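PDB 6CC2: cell division control protein 45 cdc45 putative from Entamoeba histolytica, which probably acts in eukaryotic DNA replication, where Cdc45 proteins join the MCM helicase and GINS to form the active replicative helicase. Local coordinates for residues C252-C257 and S341-F346; Q245-P250 and M348-S353; A204-C209 and I352-A357; L259-H264 and F395-C400. All blocks are in the same frame, centred on the assembly; numbering follows the deposited sequence.

Interaction 1: residues C252-C257 and S341-F346; sequences CVKMDC and SFFKKF. With EDO (1,2-ethanediol), chain K.
Over one face of the Phe342 ring, displaced toward its rim, sits the carbonyl oxygen of Cys252, while Val253 reaches the same ring from an oblique direction, CG2 lying 3.6 Å from Phe342 CD2. The ring of Phe343 has Cys252 O at its edge. Lys254 lays its aliphatic stem obliquely against this ring, with CG 3.4 Å from CE1 of Phe343, and the chain then bends at chi3 (-88°), carrying NZ off to the backbone oxygens of Ile240 and Asp242. A lysine suits this place because its methylenes can pack on an aromatic ring while its ammonium group is satisfied elsewhere. The two strands are antiparallel neighbours in a three-stranded mixed sheet, 251-257 in the middle and 338-344 on the outside. Cys252 pairs with Phe343, and Lys254 with Ser341, as hydrogen-bonded pairs; between them Val253 and Phe342 form a non-hydrogen-bonded pair whose CA atoms are 4.6 Å apart. One face of the sheet therefore carries Val253 and Phe342, packed against helices 199-213 and 219-233, and the other carries Cys252, Lys254, Ser341 and Phe343. Asp256 continues the contact beyond the last pair. With CG anti to the backbone N (chi1 -156°), its carboxylate swings back so that OD2 accepts from Ser341 OG at 2.8 Å through the anti lone pair. That same oxygen is salt-bridged to Arg263, which is consistent with a firmly anionic carboxylate, and Ser341 OG has a further partner in Gln258. Ethanediol O2 makes a weak 3.3 Å hydrogen bond to Asp256 OD1.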
loop_
_atom_site.group_PDB
_atom_site.type_symbol
_atom_site.label_atom_id
_atom_site.label_comp_id
_atom_site.label_asym_id
_atom_site.label_seq_id
_atom_site.Cartn_x
_atom_site.Cartn_y
_atom_site.Cartn_z
ATOM N N CYS A 252 10.418 14.216 14.792
ATOM C CA CYS A 252 11.293 13.458 15.677
ATOM C C CYS A 252 11.055 11.972 15.457
ATOM O O CYS A 252 10.156 11.570 14.724
ATOM C CB CYS A 252 11.062 13.846 17.136
ATOM S SG CYS A 252 9.471 13.289 17.770
ATOM N N VAL A 253 11.879 11.161 16.125
ATOM C CA VAL A 253 11.802 9.707 16.060
ATOM C C VAL A 253 11.831 9.167 17.476
ATOM O O VAL A 253 12.658 9.592 18.293
ATOM C CB VAL A 253 12.978 9.120 15.251
ATOM C CG1 VAL A 253 12.995 7.605 15.353
ATOM C CG2 VAL A 253 12.888 9.553 13.811
ATOM N N LYS A 254 10.960 8.202 17.765
ATOM C CA LYS A 254 11.019 7.507 19.043
ATOM C C LYS A 254 10.712 6.034 18.824
ATOM O O LYS A 254 9.987 5.674 17.891
ATOM C CB LYS A 254 10.056 8.084 20.086
ATOM C CG LYS A 254 8.611 8.004 19.731
ATOM C CD LYS A 254 7.726 8.274 20.952
ATOM C CE LYS A 254 7.441 7.003 21.721
ATOM N NZ LYS A 254 6.402 7.200 22.768
HETATM N N MSE A 255 11.285 5.193 19.678
HETATM C CA MSE A 255 10.928 3.762 19.724
HETATM C C MSE A 255 9.438 3.670 19.986
HETATM O O MSE A 255 8.893 4.432 20.762
HETATM C CB MSE A 255 11.727 3.036 20.798
HETATM C CG MSE A 255 11.460 1.526 20.849
HETATM SE SE MSE A 255 11.909 0.583 19.183
HETATM C CE MSE A 255 13.684 1.385 18.863
ATOM N N ASP A 256 8.763 2.735 19.321
ATOM C CA ASP A 256 7.310 2.691 19.374
ATOM C C ASP A 256 6.850 1.236 19.311
ATOM O O ASP A 256 7.598 0.340 18.927
ATOM C CB ASP A 256 6.719 3.499 18.221
ATOM C CG ASP A 256 5.317 3.998 18.504
ATOM O OD1 ASP A 256 4.850 3.869 19.647
ATOM O OD2 ASP A 256 4.691 4.534 17.561
ATOM N N CYS A 257 5.606 1.022 19.702
ATOM C CA CYS A 257 4.943 -0.287 19.642
ATOM C C CYS A 257 3.956 -0.271 18.483
ATOM O O CYS A 257 2.923 0.406 18.540
ATOM C CB CYS A 257 4.246 -0.580 20.969
ATOM S SG CYS A 257 3.480 -2.208 21.011
ATOM N N SER A 341 9.273 4.968 15.273
ATOM C CA SER A 341 8.257 5.719 14.549
ATOM C C SER A 341 8.770 7.134 14.286
ATOM O O SER A 341 9.430 7.734 15.146
ATOM C CB SER A 341 6.958 5.806 15.348
ATOM O OG SER A 341 6.187 4.634 15.244
ATOM N N PHE A 342 8.445 7.656 13.111
ATOM C CA PHE A 342 8.772 9.035 12.718
ATOM C C PHE A 342 7.522 9.887 12.915
ATOM O O PHE A 342 6.438 9.519 12.453
ATOM C CB PHE A 342 9.239 9.037 11.254
ATOM C CG PHE A 342 9.810 10.330 10.795
ATOM C CD1 PHE A 342 8.986 11.360 10.408
ATOM C CD2 PHE A 342 11.188 10.516 10.756
ATOM C CE1 PHE A 342 9.516 12.582 9.995
ATOM C CE2 PHE A 342 11.725 11.720 10.367
ATOM C CZ PHE A 342 10.888 12.756 9.965
ATOM N N PHE A 343 7.666 11.008 13.610
ATOM C CA PHE A 343 6.540 11.843 13.987
ATOM C C PHE A 343 6.695 13.259 13.434
ATOM O O PHE A 343 7.805 13.778 13.318
ATOM C CB PHE A 343 6.394 11.965 15.519
ATOM C CG PHE A 343 5.909 10.718 16.203
ATOM C CD1 PHE A 343 6.790 9.704 16.551
ATOM C CD2 PHE A 343 4.568 10.577 16.555
ATOM C CE1 PHE A 343 6.342 8.570 17.208
ATOM C CE2 PHE A 343 4.116 9.456 17.197
ATOM C CZ PHE A 343 5.001 8.444 17.541
ATOM N N LYS A 344 5.573 13.885 13.103
ATOM C CA LYS A 344 5.543 15.310 12.801
ATOM C C LYS A 344 4.533 15.978 13.729
ATOM O O LYS A 344 3.433 15.454 13.933
ATOM C CB LYS A 344 5.165 15.554 11.336
ATOM C CG LYS A 344 5.025 17.040 10.989
ATOM C CD LYS A 344 4.597 17.228 9.548
ATOM C CE LYS A 344 4.199 18.691 9.292
ATOM N NZ LYS A 344 5.306 19.618 9.552
ATOM N N LYS A 345 4.921 17.131 14.290
ATOM C CA LYS A 345 4.047 17.885 15.178
ATOM C C LYS A 345 3.039 18.706 14.375
ATOM O O LYS A 345 3.406 19.401 13.427
ATOM C CB LYS A 345 4.875 18.808 16.063
ATOM C CG LYS A 345 4.125 19.347 17.270
ATOM C CD LYS A 345 5.046 20.182 18.140
ATOM C CE LYS A 345 4.392 20.573 19.448
ATOM N NZ LYS A 345 5.317 21.393 20.281
ATOM N N PHE A 346 1.770 18.600 14.747
ATOM C CA PHE A 346 0.678 19.374 14.152
ATOM C C PHE A 346 0.090 20.220 15.282
ATOM O O PHE A 346 -0.652 19.705 16.123
ATOM C CB PHE A 346 -0.375 18.474 13.531
ATOM C CG PHE A 346 0.114 17.653 12.364
ATOM C CD1 PHE A 346 0.228 18.215 11.103
ATOM C CD2 PHE A 346 0.451 16.335 12.529
ATOM C CE1 PHE A 346 0.654 17.465 10.032
ATOM C CE2 PHE A 346 0.879 15.569 11.454
ATOM C CZ PHE A 346 0.984 16.143 10.204
HETATM C C1 EDO K . 3.072 3.062 22.333
HETATM O O1 EDO K . 3.886 3.471 23.438
HETATM C C2 EDO K . 2.096 4.180 21.984
HETATM O O2 EDO K . 2.815 5.395 21.744
#

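Interaction 2: residues Q245-P250 and M348-S353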
loop_
_atom_site.group_PDB
_atom_site.type_symbol
_atom_site.label_atom_id
_atom_site.label_comp_id
_atom_site.label_asym_id
_atom_site.label_seq_id
_atom_site.Cartn_x
_atom_site.Cartn_y
_atom_site.Cartn_z
ATOM N N GLN A 245 6.380 15.984 24.472
ATOM C CA GLN A 245 5.869 17.323 24.751
ATOM C C GLN A 245 6.984 18.353 24.897
ATOM O O GLN A 245 6.710 19.556 24.819
ATOM C CB GLN A 245 5.011 17.299 26.017
ATOM C CG GLN A 245 3.870 16.293 25.971
ATOM C CD GLN A 245 2.934 16.523 24.794
ATOM O OE1 GLN A 245 2.815 15.678 23.902
ATOM N NE2 GLN A 245 2.262 17.669 24.789
ATOM N N THR A 246 8.225 17.914 25.099
ATOM C CA THR A 246 9.350 18.819 25.275
ATOM C C THR A 246 10.298 18.852 24.083
ATOM O O THR A 246 11.262 19.619 24.100
ATOM C CB THR A 246 10.129 18.442 26.546
ATOM O OG1 THR A 246 10.967 19.534 26.937
ATOM C CG2 THR A 246 10.996 17.210 26.320
ATOM N N VAL A 247 10.051 18.067 23.032
ATOM C CA VAL A 247 10.990 18.053 21.916
ATOM C C VAL A 247 10.889 19.373 21.165
ATOM O O VAL A 247 9.790 19.884 20.911
ATOM C CB VAL A 247 10.734 16.856 20.983
ATOM C CG1 VAL A 247 10.462 15.592 21.786
ATOM C CG2 VAL A 247 9.617 17.152 20.043
ATOM N N LYS A 248 12.040 19.921 20.788
ATOM C CA LYS A 248 12.124 21.239 20.175
ATOM C C LYS A 248 12.140 21.207 18.650
ATOM O O LYS A 248 12.133 22.272 18.026
ATOM C CB LYS A 248 13.376 21.960 20.669
ATOM C CG LYS A 248 13.331 22.389 22.123
ATOM C CD LYS A 248 12.761 23.794 22.265
ATOM C CE LYS A 248 12.854 24.285 23.700
ATOM N NZ LYS A 248 12.556 25.743 23.801
ATOM N N THR A 249 12.180 20.026 18.041
ATOM C CA THR A 249 12.209 19.903 16.591
ATOM C C THR A 249 10.803 19.661 16.054
ATOM O O THR A 249 9.953 19.101 16.759
ATOM C CB THR A 249 13.138 18.753 16.193
ATOM O OG1 THR A 249 12.711 17.551 16.840
ATOM C CG2 THR A 249 14.600 19.067 16.595
ATOM N N PRO A 250 10.505 20.113 14.830
ATOM C CA PRO A 250 9.161 19.897 14.274
ATOM C C PRO A 250 8.869 18.474 13.880
ATOM O O PRO A 250 7.699 18.168 13.599
ATOM C CB PRO A 250 9.138 20.797 13.026
ATOM C CG PRO A 250 10.576 21.018 12.706
ATOM C CD PRO A 250 11.254 21.109 14.045
HETATM N N MSE A 348 -0.226 21.394 18.643
HETATM C CA MSE A 348 0.231 20.869 19.915
HETATM C C MSE A 348 0.195 19.338 19.943
HETATM O O MSE A 348 0.509 18.718 20.948
HETATM C CB MSE A 348 -0.627 21.413 21.057
HETATM C CG MSE A 348 -0.449 22.904 21.314
HETATM SE SE MSE A 348 1.357 23.349 21.910
HETATM C CE MSE A 348 1.392 22.318 23.568
ATOM N N ASP A 349 -0.193 18.744 18.825
ATOM C CA ASP A 349 -0.453 17.305 18.725
ATOM C C ASP A 349 0.766 16.628 18.106
ATOM O O ASP A 349 1.094 16.867 16.940
ATOM C CB ASP A 349 -1.705 17.066 17.885
ATOM C CG ASP A 349 -2.092 15.606 17.787
ATOM O OD1 ASP A 349 -1.282 14.729 18.146
ATOM O OD2 ASP A 349 -3.227 15.329 17.333
ATOM N N TYR A 350 1.433 15.783 18.892
ATOM C CA TYR A 350 2.581 14.991 18.440
ATOM C C TYR A 350 2.265 13.500 18.429
ATOM O O TYR A 350 3.162 12.660 18.543
ATOM C CB TYR A 350 3.814 15.275 19.307
ATOM C CG TYR A 350 5.074 15.629 18.551
ATOM C CD1 TYR A 350 5.413 14.980 17.361
ATOM C CD2 TYR A 350 5.931 16.608 19.029
ATOM C CE1 TYR A 350 6.567 15.324 16.671
ATOM C CE2 TYR A 350 7.089 16.957 18.357
ATOM C CZ TYR A 350 7.408 16.299 17.182
ATOM O OH TYR A 350 8.576 16.649 16.514
ATOM N N SER A 351 0.993 13.145 18.256
ATOM C CA SER A 351 0.568 11.753 18.347
ATOM C C SER A 351 0.455 11.049 16.997
ATOM O O SER A 351 0.169 9.852 16.966
ATOM C CB SER A 351 -0.794 11.670 19.073
ATOM O OG SER A 351 -1.848 12.176 18.257
ATOM N N ILE A 352 0.710 11.743 15.890
ATOM C CA ILE A 352 0.561 11.162 14.566
ATOM C C ILE A 352 1.940 10.780 14.036
ATOM O O ILE A 352 2.749 11.659 13.685
ATOM C CB ILE A 352 -0.147 12.130 13.607
ATOM C CG1 ILE A 352 -1.543 12.495 14.129
ATOM C CG2 ILE A 352 -0.250 11.485 12.231
ATOM C CD1 ILE A 352 -2.315 13.471 13.250
ATOM N N SER A 353 2.190 9.479 13.939
ATOM C CA SER A 353 3.410 8.970 13.329
ATOM C C SER A 353 3.213 8.772 11.825
ATOM O O SER A 353 2.092 8.799 11.299
ATOM C CB SER A 353 3.819 7.651 13.963
ATOM O OG SER A 353 3.000 6.628 13.440
#
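Tyr350 spans the gap between two loops and ends with its hydroxyl on the backbone of Thr249, in a contact that ties the loop leading into strand 251-257 to the connection between strand 338-344 and helix 354-364. One loop thus enters the middle strand of the small three-stranded sheet, the other leaves its outer strand, and neither has regular secondary structure. The close-packed part is the tyrosine itself, the one buried residue among those that touch. Its OH donates to Thr249 O at 2.8 Å, coming from above the carbonyl plane, 41° out of it, and the C=O...O angle of 133° is well bent. Val247 faces the ring, but the fit of its CG2 is doubtful in the model. Tyrosine fits here because its ring can pack beside the side chains of Phe343 and Cys252 in the sheet while its hydroxyl reaches a main-chain acceptor. The outer side is looser. Gln245 and Met348, a selenomethionine, flank the contact loosely, both exposed and poorly ordered. Thr249 and Pro250 are likewise exposed, and the threonine hydroxyl OG1 bonds to Met251 O. An Asx turn spans Tyr350: Asp349 OD1 accepts from Ser351 N at 2.8 Å and, through its syn lone pair, from Ser351 OG at 2.6 Å.

Interaction 3: residues A204-C209 and I352-A357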
loop_
_atom_site.group_PDB
_atom_site.type_symbol
_atom_site.label_atom_id
_atom_site.label_comp_id
_atom_site.label_asym_id
_atom_site.label_seq_id
_atom_site.Cartn_x
_atom_site.Cartn_y
_atom_site.Cartn_z
ATOM N N ALA A 204 8.549 11.439 2.907
ATOM C CA ALA A 204 9.347 10.253 2.632
ATOM C C ALA A 204 9.152 9.193 3.707
ATOM O O ALA A 204 9.151 7.979 3.410
ATOM C CB ALA A 204 10.831 10.629 2.519
ATOM N N ALA A 205 9.043 9.606 4.977
ATOM C CA ALA A 205 8.777 8.639 6.036
ATOM C C ALA A 205 7.459 7.913 5.805
ATOM O O ALA A 205 7.380 6.683 5.963
ATOM C CB ALA A 205 8.763 9.335 7.406
ATOM N N ILE A 206 6.415 8.648 5.384
ATOM C CA ILE A 206 5.126 8.032 5.084
ATOM C C ILE A 206 5.268 7.020 3.961
ATOM O O ILE A 206 4.668 5.930 4.002
ATOM C CB ILE A 206 4.080 9.114 4.744
ATOM C CG1 ILE A 206 3.801 9.929 6.014
ATOM C CG2 ILE A 206 2.803 8.486 4.157
ATOM C CD1 ILE A 206 2.970 11.142 5.805
ATOM N N GLY A 207 6.070 7.363 2.943
ATOM C CA GLY A 207 6.267 6.449 1.820
ATOM C C GLY A 207 6.911 5.131 2.219
ATOM O O GLY A 207 6.470 4.067 1.784
ATOM N N VAL A 208 7.956 5.169 3.049
ATOM C CA VAL A 208 8.601 3.929 3.434
ATOM C C VAL A 208 7.747 3.167 4.445
ATOM O O VAL A 208 7.743 1.943 4.451
ATOM C CB VAL A 208 10.023 4.169 3.954
ATOM C CG1 VAL A 208 10.030 4.850 5.295
ATOM C CG2 VAL A 208 10.777 2.826 4.033
ATOM N N CYS A 209 7.000 3.872 5.303
ATOM C CA CYS A 209 6.024 3.192 6.139
ATOM C C CYS A 209 4.989 2.459 5.279
ATOM O O CYS A 209 4.587 1.336 5.611
ATOM C CB CYS A 209 5.314 4.186 7.057
ATOM S SG CYS A 209 6.344 4.795 8.389
ATOM N N ILE A 352 0.710 11.743 15.890
ATOM C CA ILE A 352 0.561 11.162 14.566
ATOM C C ILE A 352 1.940 10.780 14.036
ATOM O O ILE A 352 2.749 11.659 13.685
ATOM C CB ILE A 352 -0.147 12.130 13.607
ATOM C CG1 ILE A 352 -1.543 12.495 14.129
ATOM C CG2 ILE A 352 -0.250 11.485 12.231
ATOM C CD1 ILE A 352 -2.315 13.471 13.250
ATOM N N SER A 353 2.190 9.479 13.939
ATOM C CA SER A 353 3.410 8.970 13.329
ATOM C C SER A 353 3.213 8.772 11.825
ATOM O O SER A 353 2.092 8.799 11.299
ATOM C CB SER A 353 3.819 7.651 13.963
ATOM O OG SER A 353 3.000 6.628 13.440
ATOM N N ALA A 354 4.327 8.531 11.134
ATOM C CA ALA A 354 4.260 8.246 9.703
ATOM C C ALA A 354 3.564 6.925 9.428
ATOM O O ALA A 354 3.017 6.755 8.338
ATOM C CB ALA A 354 5.662 8.278 9.102
ATOM N N PHE A 355 3.541 5.986 10.399
ATOM C CA PHE A 355 2.730 4.791 10.228
ATOM C C PHE A 355 1.251 5.127 10.311
ATOM O O PHE A 355 0.449 4.641 9.502
ATOM C CB PHE A 355 3.076 3.742 11.277
ATOM C CG PHE A 355 4.286 2.918 10.945
ATOM C CD1 PHE A 355 4.311 2.140 9.805
ATOM C CD2 PHE A 355 5.377 2.909 11.771
ATOM C CE1 PHE A 355 5.414 1.358 9.511
ATOM C CE2 PHE A 355 6.474 2.120 11.486
ATOM C CZ PHE A 355 6.488 1.363 10.350
ATOM N N ASP A 356 0.871 5.958 11.294
ATOM C CA ASP A 356 -0.524 6.367 11.409
ATOM C C ASP A 356 -0.977 7.039 10.120
ATOM O O ASP A 356 -2.071 6.771 9.599
ATOM C CB ASP A 356 -0.732 7.341 12.565
ATOM C CG ASP A 356 -0.382 6.755 13.922
ATOM O OD1 ASP A 356 -0.584 5.549 14.153
ATOM O OD2 ASP A 356 0.103 7.570 14.786
ATOM N N ALA A 357 -0.153 7.962 9.620
ATOM C CA ALA A 357 -0.496 8.693 8.412
ATOM C C ALA A 357 -0.573 7.770 7.201
ATOM O O ALA A 357 -1.464 7.933 6.349
ATOM C CB ALA A 357 0.529 9.795 8.181
#
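Cys209 and Ala354 bury the most surface here, followed by Ile206, and all three lie where two helices come close. The sulfur of Cys209 stands over the centre of the Phe355 ring, 3.6 Å from its centroid and 10° off the ring normal, a sulfur-aromatic contact made squarely on the face. With SG anti to the carbonyl carbon (chi1 -72°), the thiol also touches Ala354 CB at 3.6 Å, while Cys209 CB meets Phe355 CD1. A small, polarisable side chain suits a place against the face of an aromatic ring. Ala354 points toward helix 199-213, its methyl touching Ala205, Ile206 and Cys209; the CA atoms of Ile206 and Ala354 are only 4.7 Å apart, which a residue as small as alanine permits. Here the first turn of helix 354-364 is buried against the middle of helix 199-213, and a capping box starts it. Ser353 OG accepts from Asp356 N at 3.1 Å, and Asp356 OD2 accepts in return from Ser353 N at 3.0 Å, met from above the carboxylate plane. Arg263 salt-bridges that same carboxylate oxygen. Further along, Ile206 extends CD1 to Ala357 CB, 3.7 Å away.

Interaction 4: residues L259-H264 and F395-C400. With EDO (1,2-ethanediol), chain K.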
loop_
_atom_site.group_PDB
_atom_site.type_symbol
_atom_site.label_atom_id
_atom_site.label_comp_id
_atom_site.label_asym_id
_atom_site.label_seq_id
_atom_site.Cartn_x
_atom_site.Cartn_y
_atom_site.Cartn_z
ATOM N N LEU A 259 1.418 -1.352 16.962
ATOM C CA LEU A 259 0.032 -1.815 16.826
ATOM C C LEU A 259 -0.735 -0.777 16.015
ATOM O O LEU A 259 -0.563 0.434 16.203
ATOM C CB LEU A 259 -0.616 -2.013 18.187
ATOM C CG LEU A 259 -0.004 -3.101 19.070
ATOM C CD1 LEU A 259 -0.719 -3.114 20.412
ATOM C CD2 LEU A 259 -0.104 -4.473 18.396
HETATM N N MSE A 260 -1.550 -1.255 15.091
HETATM C CA MSE A 260 -2.209 -0.377 14.121
HETATM C C MSE A 260 -3.049 0.707 14.755
HETATM O O MSE A 260 -4.038 0.416 15.468
HETATM C CB MSE A 260 -3.127 -1.246 13.192
HETATM C CG MSE A 260 -3.987 -0.406 12.284
HETATM SE SE MSE A 260 -5.019 -1.551 11.058
HETATM C CE MSE A 260 -5.827 -2.772 12.263
ATOM N N LEU A 261 -2.666 1.965 14.521
ATOM C CA LEU A 261 -3.411 3.141 14.945
ATOM C C LEU A 261 -3.691 3.175 16.450
ATOM O O LEU A 261 -4.653 3.792 16.884
ATOM C CB LEU A 261 -4.727 3.259 14.161
ATOM C CG LEU A 261 -4.544 3.616 12.689
ATOM C CD1 LEU A 261 -5.914 3.641 11.999
ATOM C CD2 LEU A 261 -3.868 4.955 12.517
ATOM N N LEU A 262 -2.821 2.548 17.246
ATOM C CA LEU A 262 -3.043 2.439 18.684
ATOM C C LEU A 262 -3.396 3.783 19.327
ATOM O O LEU A 262 -4.366 3.882 20.074
ATOM C CB LEU A 262 -1.800 1.837 19.334
ATOM C CG LEU A 262 -1.795 1.675 20.867
ATOM C CD1 LEU A 262 -2.904 0.737 21.295
ATOM C CD2 LEU A 262 -0.445 1.196 21.376
ATOM N N ARG A 263 -2.595 4.821 19.089
ATOM C CA ARG A 263 -2.841 6.102 19.727
ATOM C C ARG A 263 -4.171 6.707 19.321
ATOM O O ARG A 263 -4.696 7.557 20.036
ATOM C CB ARG A 263 -1.695 7.067 19.417
ATOM C CG ARG A 263 -0.424 6.797 20.203
ATOM C CD ARG A 263 0.699 7.788 19.829
ATOM N NE ARG A 263 1.063 7.603 18.422
ATOM C CZ ARG A 263 1.864 6.640 17.986
ATOM N NH1 ARG A 263 2.437 5.790 18.827
ATOM N NH2 ARG A 263 2.103 6.532 16.690
ATOM N N HIS A 264 -4.742 6.270 18.202
ATOM C CA HIS A 264 -5.983 6.823 17.664
ATOM C C HIS A 264 -7.136 5.837 17.787
ATOM O O HIS A 264 -8.179 5.987 17.133
ATOM C CB HIS A 264 -5.723 7.239 16.219
ATOM C CG HIS A 264 -4.441 7.990 16.086
ATOM N ND1 HIS A 264 -4.279 9.270 16.579
ATOM C CD2 HIS A 264 -3.229 7.614 15.615
ATOM C CE1 HIS A 264 -3.024 9.650 16.383
ATOM N NE2 HIS A 264 -2.367 8.653 15.829
ATOM N N PHE A 395 -10.619 11.597 9.687
ATOM C CA PHE A 395 -11.452 10.890 8.716
ATOM C C PHE A 395 -10.748 9.633 8.210
ATOM O O PHE A 395 -11.380 8.580 8.053
ATOM C CB PHE A 395 -11.792 11.823 7.553
ATOM C CG PHE A 395 -12.732 11.222 6.543
ATOM C CD1 PHE A 395 -14.091 11.144 6.799
ATOM C CD2 PHE A 395 -12.254 10.737 5.340
ATOM C CE1 PHE A 395 -14.953 10.592 5.871
ATOM C CE2 PHE A 395 -13.112 10.181 4.409
ATOM C CZ PHE A 395 -14.461 10.110 4.675
ATOM N N GLY A 396 -9.446 9.728 7.942
ATOM C CA GLY A 396 -8.690 8.555 7.516
ATOM C C GLY A 396 -8.582 7.504 8.602
ATOM O O GLY A 396 -8.717 6.314 8.325
ATOM N N PHE A 397 -8.309 7.925 9.842
ATOM C CA PHE A 397 -8.288 6.982 10.952
ATOM C C PHE A 397 -9.629 6.259 11.056
ATOM O O PHE A 397 -9.685 5.033 11.209
ATOM C CB PHE A 397 -7.995 7.688 12.276
ATOM C CG PHE A 397 -6.651 8.371 12.351
ATOM C CD1 PHE A 397 -5.580 7.964 11.576
ATOM C CD2 PHE A 397 -6.468 9.442 13.223
ATOM C CE1 PHE A 397 -4.361 8.625 11.658
ATOM C CE2 PHE A 397 -5.255 10.092 13.315
ATOM C CZ PHE A 397 -4.190 9.675 12.539
ATOM N N ALA A 398 -10.731 7.013 10.946
ATOM C CA ALA A 398 -12.052 6.397 11.101
ATOM C C ALA A 398 -12.331 5.398 9.989
ATOM O O ALA A 398 -12.879 4.308 10.245
ATOM C CB ALA A 398 -13.138 7.472 11.125
ATOM N N LYS A 399 -11.983 5.755 8.744
ATOM C CA LYS A 399 -12.225 4.843 7.633
ATOM C C LYS A 399 -11.407 3.564 7.799
ATOM O O LYS A 399 -11.918 2.451 7.578
ATOM C CB LYS A 399 -11.888 5.510 6.305
ATOM C CG LYS A 399 -12.262 4.677 5.085
ATOM C CD LYS A 399 -11.948 5.431 3.768
ATOM C CE LYS A 399 -12.312 4.584 2.551
ATOM N NZ LYS A 399 -11.998 5.294 1.267
ATOM N N CYS A 400 -10.143 3.707 8.205
ATOM C CA CYS A 400 -9.289 2.546 8.418
ATOM C C CYS A 400 -9.838 1.661 9.531
ATOM O O CYS A 400 -9.854 0.435 9.415
ATOM C CB CYS A 400 -7.862 3.034 8.748
ATOM S SG CYS A 400 -6.664 1.741 8.880
HETATM C C1 EDO K . 3.072 3.062 22.333
HETATM O O1 EDO K . 3.886 3.471 23.438
HETATM C C2 EDO K . 2.096 4.180 21.984
HETATM O O2 EDO K . 2.815 5.395 21.744
#
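His264 and Phe397 stack in an offset, nearly parallel arrangement, with centroids 4.2 Å apart and planes at 19°. The closest atoms are His264 ND1 and Phe397 CE2, at 3.5 Å, and His264 CB adds a CH-pi contact over the same face of the phenyl ring. On the opposite face of the imidazole lies CB of Arg263, so the histidine is sandwiched. A flat, polar ring suits this position, since it can stack on its faces while NE2 makes weak hydrogen bonds to Ser351 O and Asp356 OD2. Leu261 fills the next place with its two branches divided: CD2 rests obliquely against Phe397 CD1 at 3.6 Å, and CD1 reaches Cys400 SG at 3.7 Å. Met260, a selenomethionine, touches the same sulfur more loosely, its SE 4.3 Å from Cys400 SG. A type II beta turn from Leu259 to Leu262 places Met260 and Leu261, the latter in its third position with positive phi (56°); a short 3-10 segment, 262-263, follows before His264, whose N bonds back to Leu261 O. Arg263 ties the loop to its surroundings. Bent at chi3 (-64°), it has two nitrogens engaged by acidic groups, bonds Ser351 O through NE, and donates from NH1 to ethanediol O2 at 3.0 Å, in the guanidinium plane. The loop thus joins strand 251-257 to helix 267-273 while lying on helix 393-417, where Phe397 and Cys400 also touch helix 354-364.

In the fold
Arg263 of interaction 4 is the hub of the group. Its NH1 meets Asp256 OD2 of interaction 1 at 2.9 Å, its NH2 meets Asp356 OD2 of interaction 3 at 2.9 Å, and its NE is 2.8 Å from Ser351 O of interaction 2. Interactions 1 and 2 have centres about 8 Å apart and adjoin through Lys345 N and Pro250 O, 3.0 Å apart. Interactions 1 and 3, with centres about 9 Å apart, are linked by Phe342 O and Ala354 N at 2.7 Å, and interactions 2 and 3 share Ile352 and Ser353. The ethanediol, probably from the crystallisation liquor, touches both interactions 1 and 4, bonded to Arg263 and weakly to Asp256.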